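Local coordinates for protein acarbose Kinase Mak1 (Uncultured bacterium, PDB 6WB4) that phosphorylates the antidiabetic drug acarbose, probably with ATP as phosphate donor, as a carbohydrate kinase of the pfkB family, at residues Arg175-Asp180 with Tyr196-Val201. Numbering follows the deposited sequence.
Sequences RSTSTD and YGADYV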
ATOM      1  N   ARG B 175      -4.134 -30.649 -23.272  1.00 64.22           N
ATOM      2  CA  ARG B 175      -4.155 -30.593 -21.813  1.00 61.26           C
ATOM      3  C   ARG B 175      -5.567 -30.284 -21.347  1.00 60.04           C
ATOM      4  O   ARG B 175      -6.316 -29.585 -22.041  1.00 57.06           O
ATOM      5  CB  ARG B 175      -3.190 -29.532 -21.275  1.00 54.64           C
ATOM      6  CG  ARG B 175      -1.774 -29.653 -21.796  1.00 59.16           C
ATOM      7  CD  ARG B 175      -1.218 -31.039 -21.498  1.00 66.11           C
ATOM      8  NE  ARG B 175       0.199 -31.150 -21.828  1.00 71.55           N
ATOM      9  CZ  ARG B 175       0.915 -32.257 -21.665  1.00 73.37           C
ATOM     10  NH1 ARG B 175       0.341 -33.351 -21.182  1.00 68.26           N
ATOM     11  NH2 ARG B 175       2.203 -32.268 -21.982  1.00 85.96           N
ATOM     12  N   SER B 176      -5.946 -30.819 -20.188  1.00 48.32           N
ATOM     13  CA  SER B 176      -7.206 -30.411 -19.575  1.00 48.55           C
ATOM     14  C   SER B 176      -6.993 -29.016 -18.994  1.00 57.59           C
ATOM     15  O   SER B 176      -5.898 -28.669 -18.526  1.00 51.32           O
ATOM     16  CB  SER B 176      -7.664 -31.388 -18.492  1.00 42.59           C
ATOM     17  OG  SER B 176      -6.718 -31.439 -17.438  1.00 59.68           O
ATOM     18  N   THR B 177      -8.040 -28.211 -19.037  1.00 51.31           N
ATOM     19  CA  THR B 177      -7.931 -26.819 -18.672  1.00 51.30           C
ATOM     20  C   THR B 177      -8.997 -26.440 -17.662  1.00 58.90           C
ATOM     21  O   THR B 177     -10.056 -27.067 -17.601  1.00 64.93           O
ATOM     22  CB  THR B 177      -8.029 -25.925 -19.926  1.00 52.71           C
ATOM     23  OG1 THR B 177      -9.204 -26.277 -20.677  1.00 58.70           O
ATOM     24  CG2 THR B 177      -6.807 -26.139 -20.818  1.00 45.37           C
ATOM     25  N   SER B 178      -8.700 -25.431 -16.853  1.00 54.13           N
ATOM     26  CA  SER B 178      -9.688 -24.867 -15.945  1.00 47.08           C
ATOM     27  C   SER B 178      -9.528 -23.355 -15.911  1.00 53.35           C
ATOM     28  O   SER B 178      -8.515 -22.823 -16.386  1.00 47.14           O
ATOM     29  CB  SER B 178      -9.550 -25.464 -14.541  1.00 49.39           C
ATOM     30  OG  SER B 178      -8.282 -25.170 -13.975  1.00 55.10           O
ATOM     31  N   THR B 179     -10.539 -22.664 -15.391  1.00 48.62           N
ATOM     32  CA  THR B 179     -10.454 -21.221 -15.200  1.00 54.62           C
ATOM     33  C   THR B 179     -11.461 -20.767 -14.148  1.00 51.96           C
ATOM     34  O   THR B 179     -12.476 -21.426 -13.923  1.00 49.75           O
ATOM     35  CB  THR B 179     -10.716 -20.431 -16.508  1.00 52.25           C
ATOM     36  OG1 THR B 179     -10.460 -19.036 -16.287  1.00 43.56           O
ATOM     37  CG2 THR B 179     -12.163 -20.605 -16.973  1.00 44.02           C
ATOM     38  N   ASP B 180     -11.188 -19.631 -13.515  1.00 46.53           N
ATOM     39  CA  ASP B 180     -12.079 -19.108 -12.492  1.00 47.88           C
ATOM     40  C   ASP B 180     -12.593 -17.741 -12.934  1.00 50.43           C
ATOM     41  O   ASP B 180     -11.866 -16.752 -12.901  1.00 53.04           O
ATOM     42  CB  ASP B 180     -11.359 -19.009 -11.150  1.00 55.93           C
ATOM     43  CG  ASP B 180     -12.298 -18.692  -9.999  1.00 66.22           C
ATOM     44  OD1 ASP B 180     -13.452 -18.284 -10.249  1.00 83.87           O
ATOM     45  OD2 ASP B 180     -11.869 -18.833  -8.835  1.00 68.00           O
ATOM     46  N   TYR B 196     -16.098 -20.241 -22.487  1.00 57.81           N
ATOM     47  CA  TYR B 196     -16.415 -21.215 -23.536  1.00 63.57           C
ATOM     48  C   TYR B 196     -15.204 -22.052 -23.916  1.00 60.74           C
ATOM     49  O   TYR B 196     -15.305 -22.969 -24.733  1.00 74.28           O
ATOM     50  CB  TYR B 196     -16.949 -20.520 -24.794  1.00 65.99           C
ATOM     51  CG  TYR B 196     -18.139 -19.615 -24.568  1.00 68.14           C
ATOM     52  CD1 TYR B 196     -19.017 -19.827 -23.514  1.00 67.01           C
ATOM     53  CD2 TYR B 196     -18.382 -18.545 -25.417  1.00 70.19           C
ATOM     54  CE1 TYR B 196     -20.105 -18.993 -23.314  1.00 71.38           C
ATOM     55  CE2 TYR B 196     -19.459 -17.707 -25.226  1.00 67.72           C
ATOM     56  CZ  TYR B 196     -20.318 -17.932 -24.175  1.00 66.66           C
ATOM     57  OH  TYR B 196     -21.390 -17.091 -23.988  1.00 58.11           O
ATOM     58  N   GLY B 197     -14.056 -21.734 -23.333  1.00 58.82           N
ATOM     59  CA  GLY B 197     -12.810 -22.328 -23.774  1.00 71.36           C
ATOM     60  C   GLY B 197     -12.162 -23.317 -22.820  1.00 80.24           C
ATOM     61  O   GLY B 197     -11.189 -23.976 -23.188  1.00 82.87           O
ATOM     62  N   ALA B 198     -12.689 -23.438 -21.605  1.00 69.94           N
ATOM     63  CA  ALA B 198     -12.058 -24.319 -20.625  1.00 64.67           C
ATOM     64  C   ALA B 198     -12.893 -25.559 -20.349  1.00 54.54           C
ATOM     65  O   ALA B 198     -14.115 -25.541 -20.465  1.00 66.51           O
ATOM     66  CB  ALA B 198     -11.788 -23.564 -19.323  1.00 59.42           C
ATOM     67  N   ASP B 199     -12.215 -26.630 -19.960  1.00 57.16           N
ATOM     68  CA  ASP B 199     -12.869 -27.900 -19.668  1.00 64.23           C
ATOM     69  C   ASP B 199     -13.617 -27.823 -18.340  1.00 61.99           C
ATOM     70  O   ASP B 199     -14.735 -28.322 -18.219  1.00 65.56           O
ATOM     71  CB  ASP B 199     -11.843 -29.047 -19.656  1.00 52.66           C
ATOM     72  CG  ASP B 199     -11.129 -29.210 -20.996  1.00 56.68           C
ATOM     73  OD1 ASP B 199     -11.816 -29.348 -22.031  1.00 53.67           O
ATOM     74  OD2 ASP B 199      -9.881 -29.177 -21.026  1.00 68.88           O
ATOM     75  N   TYR B 200     -12.984 -27.233 -17.332  1.00 57.22           N
ATOM     76  CA  TYR B 200     -13.617 -27.102 -16.026  1.00 60.85           C
ATOM     77  C   TYR B 200     -13.781 -25.627 -15.699  1.00 63.70           C
ATOM     78  O   TYR B 200     -12.797 -24.913 -15.518  1.00 67.95           O
ATOM     79  CB  TYR B 200     -12.801 -27.805 -14.932  1.00 67.05           C
ATOM     80  CG  TYR B 200     -12.112 -29.079 -15.385  1.00 69.04           C
ATOM     81  CD1 TYR B 200     -12.789 -30.041 -16.127  1.00 66.48           C
ATOM     82  CD2 TYR B 200     -10.782 -29.314 -15.074  1.00 70.28           C
ATOM     83  CE1 TYR B 200     -12.161 -31.197 -16.547  1.00 59.74           C
ATOM     84  CE2 TYR B 200     -10.143 -30.471 -15.492  1.00 72.59           C
ATOM     85  CZ  TYR B 200     -10.840 -31.407 -16.229  1.00 68.52           C
ATOM     86  OH  TYR B 200     -10.212 -32.556 -16.652  1.00 70.65           O
ATOM     87  N   VAL B 201     -15.026 -25.170 -15.625  1.00 59.31           N
ATOM     88  CA  VAL B 201     -15.292 -23.754 -15.406  1.00 58.74           C
ATOM     89  C   VAL B 201     -15.769 -23.490 -13.984  1.00 58.53           C
ATOM     90  O   VAL B 201     -16.673 -24.162 -13.490  1.00 67.75           O
ATOM     91  CB  VAL B 201     -16.352 -23.221 -16.401  1.00 60.74           C
ATOM     92  CG1 VAL B 201     -16.698 -21.750 -16.119  1.00 51.57           C
ATOM     93  CG2 VAL B 201     -15.892 -23.434 -17.848  1.00 55.52           C
TER
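S178 and Y200 pair in parallel register, T177 O accepting from Y200 N at 2.9 Å and T179 N giving to Y200 O at 3.2 Å. Just before the second strand begins, side chains join the pairing. D199 folds back beside its own backbone N (chi1 -60°), which carries OD2 to T177 N, 2.9 Å away and met through the anti lone pair. T177 answers with its hydroxyl: OG1, turned between its backbone N and carbonyl carbon, accepts from D199 N at 3.1 Å and gives OD2 a second, weak bond. T177 and D199 thus bind each other reciprocally, each side chain reaching the other's main-chain N-H. The other carboxylate oxygen, OD1, forms a salt bridge with R223. Strands 176-180 and 200-204, with helix 192-195 between them, form a beta-alpha-beta unit in the central sheet of a ribokinase-like fold. On the face of S178, the Y200 ring runs back along the first strand, and its OH comes within 3.4 Å of S176 CB; H154 and F226 meet the same ring with their planes nearly parallel to it, H154 also bonding to S176 OG and S178 OG, and H156 to S178 OG. On the sheet face of T179, its CG2 packs on A198 CB at 3.8 Å, while OG1 bonds to V157 O of the neighbouring strand.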